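Local atomic coordinates of putative cell surface protein (Streptococcus pyogenes, PDB entry 4OFQ), a protein that probably serves as a streptococcal surface adhesin of the antigen I/II family, whose C-terminal region is built from beta-sandwich domains, one of which binds calcium. Residues Q45-M53 and F138-G146; P227-Y237 and L299-A310. All coordinates share one frame; numbering follows the deposited sequence.

The two contacts come one after the other along the chain and lie in different beta-sandwich domains, contact 1 in the first and contact 2 in the C-terminal one. Their centres are about 43 Å apart and their nearest atoms about 23 Å, so they do not touch. Contact 1 joins the loop after strand 38-45 to the end of helix 135-143. Contact 2 joins the loop leading into strand 237-242 to the loop leading into strand 310-318, strands of two different sheets. Salt bridges from contact 2 to Asp22 and Lys24 reach back to the first domain, so this second contact also ties the two domains together.

Contact 1 (Q45-M53 and F138-G146); sequences QDFDQYKGM and FYKAYVQKG
Gly146, the left-handed residue of a Schellman motif that ends helix 135-143, lies so close to the loop 45-53 that its CA is 3.8 Å from Lys51 CB. Its positive phi favours glycine, and the absence of a side chain lets the backbone come this near; the bare CA makes a CH...O contact with Phe47 O. Lys51 lays the aliphatic part of its chain along Lys145 O.

Val143 packs against two aromatics of the loop, one methyl to each. With CG1 anti to the backbone N (chi1 179°), CG2 is left to sit over the centre of the Phe47 ring, a CH-pi contact 3.7 Å from the centroid, while CG1 reaches Tyr50 CD2. A branched valine thus suits a place between two aromatics. Phe138 meets the same phenylalanine, CE2 to CE2 at 3.8 Å, the two side chains crossing at about a right angle. Phe64 of strand 64-70 backs the helix side, and the Tyr50 hydroxyl ties the loop to Asp174 of strand 164-174.

A water links Tyr50 O to Tyr139 OH, which also bonds to Ala55 N. Two direct hydrogen bonds complete the join. Gly52, in the type II turn from Tyr50 to Met53, where glycine suits the positive phi, donates its N to Gln144 O at 2.9 Å. The extended Gln144 side chain reaches back to the loop, and its NE2 donates to Met53 O at 2.9 Å, with the oxygen only 3° out of the amide plane.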
loop_
_atom_site.group_PDB
_atom_site.type_symbol
_atom_site.label_atom_id
_atom_site.label_comp_id
_atom_site.label_asym_id
_atom_site.label_seq_id
_atom_site.Cartn_x
_atom_site.Cartn_y
_atom_site.Cartn_z
ATOM N N GLN A 45 17.265 -12.937 -10.450
ATOM C CA GLN A 45 18.439 -12.669 -11.273
ATOM C C GLN A 45 18.710 -13.973 -12.014
ATOM O O GLN A 45 19.088 -14.976 -11.404
ATOM C CB GLN A 45 19.614 -12.274 -10.367
ATOM C CG GLN A 45 20.957 -11.944 -11.046
ATOM C CD GLN A 45 21.935 -11.292 -10.059
ATOM O OE1 GLN A 45 21.794 -11.447 -8.839
ATOM N NE2 GLN A 45 22.920 -10.552 -10.579
ATOM N N ASP A 46 18.496 -13.956 -13.332
ATOM C CA ASP A 46 18.372 -15.170 -14.133
ATOM C C ASP A 46 19.708 -15.601 -14.736
ATOM O O ASP A 46 20.238 -14.939 -15.624
ATOM C CB ASP A 46 17.352 -14.903 -15.250
ATOM C CG ASP A 46 17.126 -16.096 -16.171
ATOM O OD1 ASP A 46 17.583 -17.220 -15.878
ATOM O OD2 ASP A 46 16.451 -15.894 -17.202
ATOM N N PHE A 47 20.232 -16.730 -14.278
ATOM C CA PHE A 47 21.522 -17.213 -14.766
ATOM C C PHE A 47 21.385 -18.523 -15.518
ATOM O O PHE A 47 22.369 -19.073 -16.000
ATOM C CB PHE A 47 22.501 -17.410 -13.613
ATOM C CG PHE A 47 22.994 -16.124 -13.007
ATOM C CD1 PHE A 47 23.142 -14.990 -13.786
ATOM C CD2 PHE A 47 23.316 -16.058 -11.659
ATOM C CE1 PHE A 47 23.602 -13.795 -13.224
ATOM C CE2 PHE A 47 23.782 -14.873 -11.096
ATOM C CZ PHE A 47 23.924 -13.744 -11.878
ATOM N N ASP A 48 20.159 -19.019 -15.611
ATOM C CA ASP A 48 19.898 -20.319 -16.219
ATOM C C ASP A 48 20.616 -20.553 -17.560
ATOM O O ASP A 48 21.209 -21.612 -17.773
ATOM C CB ASP A 48 18.392 -20.535 -16.365
ATOM C CG ASP A 48 18.061 -21.901 -16.902
ATOM O OD1 ASP A 48 18.224 -22.884 -16.156
ATOM O OD2 ASP A 48 17.644 -21.989 -18.069
ATOM N N GLN A 49 20.577 -19.563 -18.449
ATOM C CA GLN A 49 21.153 -19.716 -19.786
ATOM C C GLN A 49 22.671 -19.926 -19.764
ATOM O O GLN A 49 23.241 -20.495 -20.697
ATOM C CB GLN A 49 20.838 -18.493 -20.653
ATOM C CG GLN A 49 19.470 -18.512 -21.297
ATOM C CD GLN A 49 19.280 -19.683 -22.246
ATOM O OE1 GLN A 49 19.909 -19.753 -23.303
ATOM N NE2 GLN A 49 18.405 -20.606 -21.872
ATOM N N TYR A 50 23.318 -19.453 -18.705
ATOM C CA TYR A 50 24.780 -19.479 -18.622
ATOM C C TYR A 50 25.347 -20.824 -18.171
ATOM O O TYR A 50 26.557 -21.034 -18.240
ATOM C CB TYR A 50 25.271 -18.384 -17.677
ATOM C CG TYR A 50 24.838 -17.003 -18.086
ATOM C CD1 TYR A 50 25.024 -16.559 -19.388
ATOM C CD2 TYR A 50 24.223 -16.146 -17.177
ATOM C CE1 TYR A 50 24.620 -15.290 -19.776
ATOM C CE2 TYR A 50 23.809 -14.875 -17.560
ATOM C CZ TYR A 50 24.022 -14.456 -18.861
ATOM O OH TYR A 50 23.626 -13.198 -19.247
ATOM N N LYS A 51 24.481 -21.720 -17.703
ATOM C CA LYS A 51 24.922 -23.001 -17.151
ATOM C C LYS A 51 25.774 -23.806 -18.116
ATOM O O LYS A 51 25.407 -23.993 -19.274
ATOM C CB LYS A 51 23.711 -23.841 -16.730
ATOM C CG LYS A 51 24.067 -25.164 -16.077
ATOM C CD LYS A 51 22.819 -25.915 -15.628
ATOM C CE LYS A 51 23.168 -27.197 -14.887
ATOM N NZ LYS A 51 21.946 -27.912 -14.404
ATOM N N GLY A 52 26.924 -24.269 -17.635
ATOM C CA GLY A 52 27.775 -25.161 -18.399
ATOM C C GLY A 52 28.585 -24.498 -19.498
ATOM O O GLY A 52 29.348 -25.168 -20.188
ATOM N N MET A 53 28.431 -23.187 -19.665
ATOM C CA MET A 53 29.209 -22.467 -20.668
ATOM C C MET A 53 30.504 -21.936 -20.068
ATOM O O MET A 53 30.689 -21.948 -18.845
ATOM C CB MET A 53 28.404 -21.312 -21.261
ATOM C CG MET A 53 26.986 -21.689 -21.682
ATOM S SD MET A 53 26.280 -20.547 -22.890
ATOM C CE MET A 53 26.184 -19.030 -21.974
ATOM N N PHE A 138 32.238 -15.334 -8.217
ATOM C CA PHE A 138 30.788 -15.340 -8.309
ATOM C C PHE A 138 30.347 -16.067 -9.581
ATOM O O PHE A 138 29.342 -16.788 -9.586
ATOM C CB PHE A 138 30.279 -13.895 -8.288
ATOM C CG PHE A 138 28.801 -13.762 -8.047
ATOM C CD1 PHE A 138 28.281 -13.786 -6.758
ATOM C CD2 PHE A 138 27.930 -13.592 -9.114
ATOM C CE1 PHE A 138 26.910 -13.651 -6.543
ATOM C CE2 PHE A 138 26.569 -13.458 -8.906
ATOM C CZ PHE A 138 26.060 -13.490 -7.629
ATOM N N TYR A 139 31.121 -15.886 -10.646
ATOM C CA TYR A 139 30.856 -16.553 -11.906
ATOM C C TYR A 139 30.971 -18.070 -11.748
ATOM O O TYR A 139 30.103 -18.831 -12.182
ATOM C CB TYR A 139 31.830 -16.071 -12.981
ATOM C CG TYR A 139 31.709 -16.872 -14.245
ATOM C CD1 TYR A 139 30.571 -16.774 -15.039
ATOM C CD2 TYR A 139 32.720 -17.752 -14.641
ATOM C CE1 TYR A 139 30.436 -17.519 -16.195
ATOM C CE2 TYR A 139 32.597 -18.502 -15.803
ATOM C CZ TYR A 139 31.447 -18.385 -16.571
ATOM O OH TYR A 139 31.304 -19.124 -17.719
ATOM N N LYS A 140 32.048 -18.506 -11.109
ATOM C CA LYS A 140 32.298 -19.927 -10.935
ATOM C C LYS A 140 31.264 -20.580 -10.009
ATOM O O LYS A 140 30.775 -21.681 -10.278
ATOM C CB LYS A 140 33.723 -20.126 -10.407
ATOM C CG LYS A 140 34.171 -21.564 -10.248
ATOM C CD LYS A 140 35.625 -21.601 -9.795
ATOM C CE LYS A 140 36.197 -23.007 -9.836
ATOM N NZ LYS A 140 37.582 -23.028 -9.286
ATOM N N ALA A 141 30.909 -19.885 -8.933
ATOM C CA ALA A 141 30.016 -20.447 -7.927
ATOM C C ALA A 141 28.547 -20.473 -8.345
ATOM O O ALA A 141 27.836 -21.438 -8.043
ATOM C CB ALA A 141 30.171 -19.700 -6.598
ATOM N N TYR A 142 28.084 -19.416 -9.012
ATOM C CA TYR A 142 26.651 -19.280 -9.287
ATOM C C TYR A 142 26.299 -19.171 -10.765
ATOM O O TYR A 142 25.488 -19.938 -11.253
ATOM C CB TYR A 142 26.053 -18.113 -8.486
ATOM C CG TYR A 142 26.372 -18.259 -7.019
ATOM C CD1 TYR A 142 25.766 -19.249 -6.256
ATOM C CD2 TYR A 142 27.321 -17.455 -6.416
ATOM C CE1 TYR A 142 26.077 -19.411 -4.923
ATOM C CE2 TYR A 142 27.650 -17.618 -5.091
ATOM C CZ TYR A 142 27.028 -18.594 -4.349
ATOM O OH TYR A 142 27.357 -18.747 -3.022
ATOM N N VAL A 143 26.918 -18.229 -11.468
ATOM C CA VAL A 143 26.562 -17.949 -12.858
ATOM C C VAL A 143 26.783 -19.145 -13.788
ATOM O O VAL A 143 25.885 -19.544 -14.541
ATOM C CB VAL A 143 27.362 -16.759 -13.397
ATOM C CG1 VAL A 143 26.998 -16.498 -14.856
ATOM C CG2 VAL A 143 27.128 -15.517 -12.524
ATOM N N GLN A 144 27.986 -19.706 -13.728
ATOM C CA GLN A 144 28.367 -20.830 -14.582
ATOM C C GLN A 144 27.610 -22.111 -14.217
ATOM O O GLN A 144 27.519 -23.045 -15.024
ATOM C CB GLN A 144 29.880 -21.059 -14.499
ATOM C CG GLN A 144 30.442 -22.015 -15.533
ATOM C CD GLN A 144 31.959 -22.088 -15.487
ATOM O OE1 GLN A 144 32.551 -22.191 -14.414
ATOM N NE2 GLN A 144 32.595 -22.028 -16.653
ATOM N N LYS A 145 27.079 -22.153 -12.999
ATOM C CA LYS A 145 26.259 -23.284 -12.569
ATOM C C LYS A 145 24.769 -23.063 -12.843
ATOM O O LYS A 145 23.939 -23.924 -12.546
ATOM C CB LYS A 145 26.493 -23.575 -11.086
ATOM C CG LYS A 145 27.940 -23.964 -10.770
ATOM C CD LYS A 145 28.100 -24.359 -9.307
ATOM C CE LYS A 145 29.525 -24.781 -9.007
ATOM N NZ LYS A 145 29.708 -25.100 -7.563
ATOM N N GLY A 146 24.434 -21.905 -13.404
ATOM C CA GLY A 146 23.053 -21.593 -13.733
ATOM C C GLY A 146 22.170 -21.449 -12.501
ATOM O O GLY A 146 20.980 -21.751 -12.536
HETATM O O HOH W 1 28.681 -19.202 -18.554
#

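Contact 2 (P227-Y237 and L299-A310); sequences PTNRGYDLTEY and LAKVVRSSEFGA
Neither 227-237 nor 299-310 forms regular helix or strand; they run as two irregular loops whose CA atoms come within 4.9 Å at Pro227 and Glu307, the second loop turning through type I beta turns at Leu299-Val302 and Val303-Ser306. Both lead into beta-sandwich strands.

Two arginines cross between the loops. Arg230, extended from CG to NE, reaches the Val303-Ser306 turn, and its NH1 donates to Ser306 O at 2.7 Å and to Pro227 O in its own loop, both oxygens near the guanidinium plane; a flat group with several donors can serve two carbonyls at once. Arg304 CA lies over one face of this group. Arg304 in turn bends at chi3 (-140°) to lay its guanidinium over the Gly231-Tyr232 peptide and grip Asp233 side-on, a salt bridge in which NE donates to OD1 at 2.9 Å and NH2 to OD2 at 3.1 Å. The two carboxylate oxygens match the two donors. The bonds are nearly straight, yet both oxygens are approached from above their plane, the two planes being 49° apart.

Toward the sandwich the contact turns apolar. Leu234 CD1 packs on Phe308 CB at 3.7 Å, and Leu299 CD1 fills the corner at Tyr237 N. Phe308 drives its CE2 edge into the face of Tyr237, a T-shaped pair with planes at 87°; the tyrosine hydroxyl bonds to Trp224 O and takes a weak bond from Ala310 N. Flat rings suit this buried end, where a second T-shaped pair joins Phe308 to Phe294.

Asp22 pairs with Arg304 and Lys24 with Asp233, extending the ion pair into a four-residue charge network. Alternating charges of this kind would be expected to stabilise one another, joining both loops of the C-terminal domain to the preceding one.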
loop_
_atom_site.group_PDB
_atom_site.type_symbol
_atom_site.label_atom_id
_atom_site.label_comp_id
_atom_site.label_asym_id
_atom_site.label_seq_id
_atom_site.Cartn_x
_atom_site.Cartn_y
_atom_site.Cartn_z
ATOM N N PRO A 227 -12.277 -0.911 -2.613
ATOM C CA PRO A 227 -12.535 -1.375 -3.978
ATOM C C PRO A 227 -12.145 -2.819 -4.186
ATOM O O PRO A 227 -11.340 -3.356 -3.410
ATOM C CB PRO A 227 -11.614 -0.488 -4.818
ATOM C CG PRO A 227 -10.419 -0.284 -3.909
ATOM C CD PRO A 227 -11.026 -0.128 -2.523
ATOM N N THR A 228 -12.692 -3.430 -5.235
ATOM C CA THR A 228 -12.297 -4.778 -5.614
ATOM C C THR A 228 -10.976 -4.713 -6.363
ATOM O O THR A 228 -10.502 -3.625 -6.692
ATOM C CB THR A 228 -13.354 -5.480 -6.491
ATOM O OG1 THR A 228 -13.539 -4.737 -7.700
ATOM C CG2 THR A 228 -14.680 -5.568 -5.758
ATOM N N ASN A 229 -10.397 -5.882 -6.623
ATOM C CA ASN A 229 -9.065 -5.980 -7.223
ATOM C C ASN A 229 -8.006 -5.258 -6.377
ATOM O O ASN A 229 -7.130 -4.551 -6.890
ATOM C CB ASN A 229 -9.075 -5.489 -8.674
ATOM C CG ASN A 229 -7.986 -6.134 -9.518
ATOM O OD1 ASN A 229 -7.244 -5.447 -10.214
ATOM N ND2 ASN A 229 -7.883 -7.459 -9.450
ATOM N N ARG A 230 -8.122 -5.436 -5.067
ATOM C CA ARG A 230 -7.162 -4.908 -4.117
ATOM C C ARG A 230 -6.184 -6.026 -3.733
ATOM O O ARG A 230 -6.467 -7.213 -3.949
ATOM C CB ARG A 230 -7.894 -4.385 -2.880
ATOM C CG ARG A 230 -8.741 -5.458 -2.207
ATOM C CD ARG A 230 -9.384 -4.920 -0.973
ATOM N NE ARG A 230 -10.186 -5.913 -0.278
ATOM C CZ ARG A 230 -11.479 -6.103 -0.491
ATOM N NH1 ARG A 230 -12.120 -5.373 -1.402
ATOM N NH2 ARG A 230 -12.127 -7.026 0.206
ATOM N N GLY A 231 -5.033 -5.652 -3.178
ATOM C CA GLY A 231 -4.022 -6.624 -2.796
ATOM C C GLY A 231 -3.966 -6.932 -1.305
ATOM O O GLY A 231 -2.937 -7.395 -0.790
ATOM N N TYR A 232 -5.077 -6.708 -0.610
ATOM C CA TYR A 232 -5.108 -6.851 0.840
ATOM C C TYR A 232 -6.496 -7.240 1.330
ATOM O O TYR A 232 -7.503 -6.976 0.670
ATOM C CB TYR A 232 -4.714 -5.534 1.519
ATOM C CG TYR A 232 -5.572 -4.365 1.080
ATOM C CD1 TYR A 232 -5.229 -3.611 -0.039
ATOM C CD2 TYR A 232 -6.725 -4.023 1.776
ATOM C CE1 TYR A 232 -6.003 -2.558 -0.456
ATOM C CE2 TYR A 232 -7.502 -2.970 1.373
ATOM C CZ TYR A 232 -7.144 -2.239 0.260
ATOM O OH TYR A 232 -7.935 -1.195 -0.150
ATOM N N ASP A 233 -6.528 -7.839 2.509
ATOM C CA ASP A 233 -7.776 -8.113 3.215
ATOM C C ASP A 233 -7.999 -7.058 4.286
ATOM O O ASP A 233 -7.115 -6.246 4.559
ATOM C CB ASP A 233 -7.706 -9.505 3.830
ATOM C CG ASP A 233 -7.431 -10.560 2.793
ATOM O OD1 ASP A 233 -8.157 -10.562 1.785
ATOM O OD2 ASP A 233 -6.470 -11.345 2.953
ATOM N N LEU A 234 -9.174 -7.074 4.902
ATOM C CA LEU A 234 -9.541 -6.036 5.865
ATOM C C LEU A 234 -9.285 -6.443 7.320
ATOM O O LEU A 234 -9.726 -7.501 7.750
ATOM C CB LEU A 234 -11.006 -5.651 5.681
ATOM C CG LEU A 234 -11.305 -4.894 4.383
ATOM C CD1 LEU A 234 -12.811 -4.713 4.154
ATOM C CD2 LEU A 234 -10.586 -3.548 4.406
ATOM N N THR A 235 -8.569 -5.606 8.076
ATOM C CA THR A 235 -8.347 -5.879 9.501
ATOM C C THR A 235 -8.895 -4.781 10.427
ATOM O O THR A 235 -9.066 -4.994 11.634
ATOM C CB THR A 235 -6.867 -6.167 9.824
ATOM O OG1 THR A 235 -6.045 -5.098 9.350
ATOM C CG2 THR A 235 -6.423 -7.458 9.162
ATOM N N GLU A 236 -9.162 -3.609 9.861
ATOM C CA GLU A 236 -9.722 -2.490 10.634
ATOM C C GLU A 236 -10.572 -1.587 9.751
ATOM O O GLU A 236 -10.185 -1.280 8.622
ATOM C CB GLU A 236 -8.605 -1.656 11.257
ATOM C CG GLU A 236 -9.096 -0.384 11.976
ATOM C CD GLU A 236 -7.967 0.434 12.568
ATOM O OE1 GLU A 236 -6.994 0.729 11.842
ATOM O OE2 GLU A 236 -8.051 0.780 13.770
ATOM N N TYR A 237 -11.719 -1.163 10.282
ATOM C CA TYR A 237 -12.616 -0.205 9.621
ATOM C C TYR A 237 -13.401 0.403 10.781
ATOM O O TYR A 237 -14.380 -0.175 11.279
ATOM C CB TYR A 237 -13.547 -0.899 8.619
ATOM C CG TYR A 237 -14.257 0.020 7.617
ATOM C CD1 TYR A 237 -15.432 0.708 7.960
ATOM C CD2 TYR A 237 -13.778 0.161 6.325
ATOM C CE1 TYR A 237 -16.093 1.542 7.033
ATOM C CE2 TYR A 237 -14.421 0.987 5.396
ATOM C CZ TYR A 237 -15.574 1.672 5.751
ATOM O OH TYR A 237 -16.199 2.463 4.797
ATOM N N LEU A 299 -14.800 -8.644 9.510
ATOM C CA LEU A 299 -13.974 -8.073 8.451
ATOM C C LEU A 299 -13.176 -9.159 7.744
ATOM O O LEU A 299 -12.993 -9.106 6.531
ATOM C CB LEU A 299 -13.031 -7.008 9.002
ATOM C CG LEU A 299 -13.721 -5.740 9.512
ATOM C CD1 LEU A 299 -12.708 -4.775 10.111
ATOM C CD2 LEU A 299 -14.521 -5.100 8.400
ATOM N N ALA A 300 -12.736 -10.158 8.502
ATOM C CA ALA A 300 -11.920 -11.227 7.936
ATOM C C ALA A 300 -12.674 -12.095 6.921
ATOM O O ALA A 300 -12.060 -12.827 6.136
ATOM C CB ALA A 300 -11.319 -12.084 9.046
ATOM N N LYS A 301 -14.001 -12.006 6.932
ATOM C CA LYS A 301 -14.826 -12.822 6.048
ATOM C C LYS A 301 -15.158 -12.159 4.705
ATOM O O LYS A 301 -15.695 -12.816 3.815
ATOM C CB LYS A 301 -16.120 -13.236 6.767
ATOM C CG LYS A 301 -15.884 -14.110 7.997
ATOM C CD LYS A 301 -17.192 -14.429 8.702
ATOM C CE LYS A 301 -16.999 -15.499 9.766
ATOM N NZ LYS A 301 -18.301 -15.891 10.373
ATOM N N VAL A 302 -14.849 -10.869 4.557
ATOM C CA VAL A 302 -15.140 -10.162 3.310
ATOM C C VAL A 302 -14.117 -10.570 2.249
ATOM O O VAL A 302 -12.919 -10.430 2.458
ATOM C CB VAL A 302 -15.145 -8.622 3.510
ATOM C CG1 VAL A 302 -15.469 -7.894 2.199
ATOM C CG2 VAL A 302 -16.152 -8.236 4.576
ATOM N N VAL A 303 -14.581 -11.086 1.116
ATOM C CA VAL A 303 -13.654 -11.554 0.083
ATOM C C VAL A 303 -13.047 -10.406 -0.734
ATOM O O VAL A 303 -13.586 -9.305 -0.762
ATOM C CB VAL A 303 -14.310 -12.616 -0.833
ATOM C CG1 VAL A 303 -14.675 -13.841 -0.016
ATOM C CG2 VAL A 303 -15.543 -12.053 -1.528
ATOM N N ARG A 304 -11.917 -10.651 -1.393
ATOM C CA ARG A 304 -11.247 -9.578 -2.128
ATOM C C ARG A 304 -11.978 -9.153 -3.384
ATOM O O ARG A 304 -11.790 -8.042 -3.872
ATOM C CB ARG A 304 -9.819 -9.970 -2.491
ATOM C CG ARG A 304 -8.835 -9.487 -1.492
ATOM C CD ARG A 304 -7.438 -9.829 -1.894
ATOM N NE ARG A 304 -6.694 -10.238 -0.718
ATOM C CZ ARG A 304 -5.409 -10.556 -0.728
ATOM N NH1 ARG A 304 -4.715 -10.493 -1.863
ATOM N NH2 ARG A 304 -4.822 -10.926 0.401
ATOM N N SER A 305 -12.811 -10.036 -3.917
ATOM C CA SER A 305 -13.585 -9.700 -5.098
ATOM C C SER A 305 -14.832 -8.892 -4.741
ATOM O O SER A 305 -15.659 -8.603 -5.614
ATOM C CB SER A 305 -13.987 -10.970 -5.842
ATOM O OG SER A 305 -14.567 -11.885 -4.940
ATOM N N SER A 306 -14.972 -8.541 -3.462
ATOM C CA SER A 306 -16.112 -7.742 -3.004
ATOM C C SER A 306 -15.697 -6.365 -2.509
ATOM O O SER A 306 -14.688 -6.220 -1.816
ATOM C CB SER A 306 -16.860 -8.451 -1.868
ATOM O OG SER A 306 -17.913 -7.629 -1.358
ATOM N N GLU A 307 -16.480 -5.354 -2.861
ATOM C CA GLU A 307 -16.299 -4.031 -2.259
ATOM C C GLU A 307 -16.715 -4.076 -0.794
ATOM O O GLU A 307 -17.401 -5.007 -0.374
ATOM C CB GLU A 307 -17.142 -2.982 -2.986
ATOM C CG GLU A 307 -16.721 -2.725 -4.421
ATOM C CD GLU A 307 -17.368 -1.477 -5.008
ATOM O OE1 GLU A 307 -18.563 -1.248 -4.736
ATOM O OE2 GLU A 307 -16.675 -0.725 -5.734
ATOM N N PHE A 308 -16.309 -3.073 -0.019
ATOM C CA PHE A 308 -16.798 -2.937 1.351
ATOM C C PHE A 308 -16.955 -1.466 1.689
ATOM O O PHE A 308 -16.058 -0.664 1.445
ATOM C CB PHE A 308 -15.867 -3.625 2.371
ATOM C CG PHE A 308 -16.355 -3.522 3.802
ATOM C CD1 PHE A 308 -17.286 -4.422 4.306
ATOM C CD2 PHE A 308 -15.903 -2.508 4.635
ATOM C CE1 PHE A 308 -17.747 -4.325 5.615
ATOM C CE2 PHE A 308 -16.361 -2.396 5.945
ATOM C CZ PHE A 308 -17.287 -3.319 6.437
ATOM N N GLY A 309 -18.105 -1.099 2.239
ATOM C CA GLY A 309 -18.281 0.269 2.690
ATOM C C GLY A 309 -19.484 0.398 3.602
ATOM O O GLY A 309 -20.444 -0.374 3.484
ATOM N N ALA A 310 -19.431 1.365 4.508
ATOM C CA ALA A 310 -20.555 1.627 5.398
ATOM C C ALA A 310 -20.600 3.101 5.757
ATOM O O ALA A 310 -19.558 3.772 5.775
ATOM C CB ALA A 310 -20.438 0.776 6.663
HETATM O O HOH W 2 -14.418 -1.812 -6.936
HETATM O O HOH W 3 -10.659 -9.128 1.557
HETATM O O HOH W 4 -5.707 -9.897 -4.715
HETATM O O HOH W 5 -11.114 -9.015 4.559
#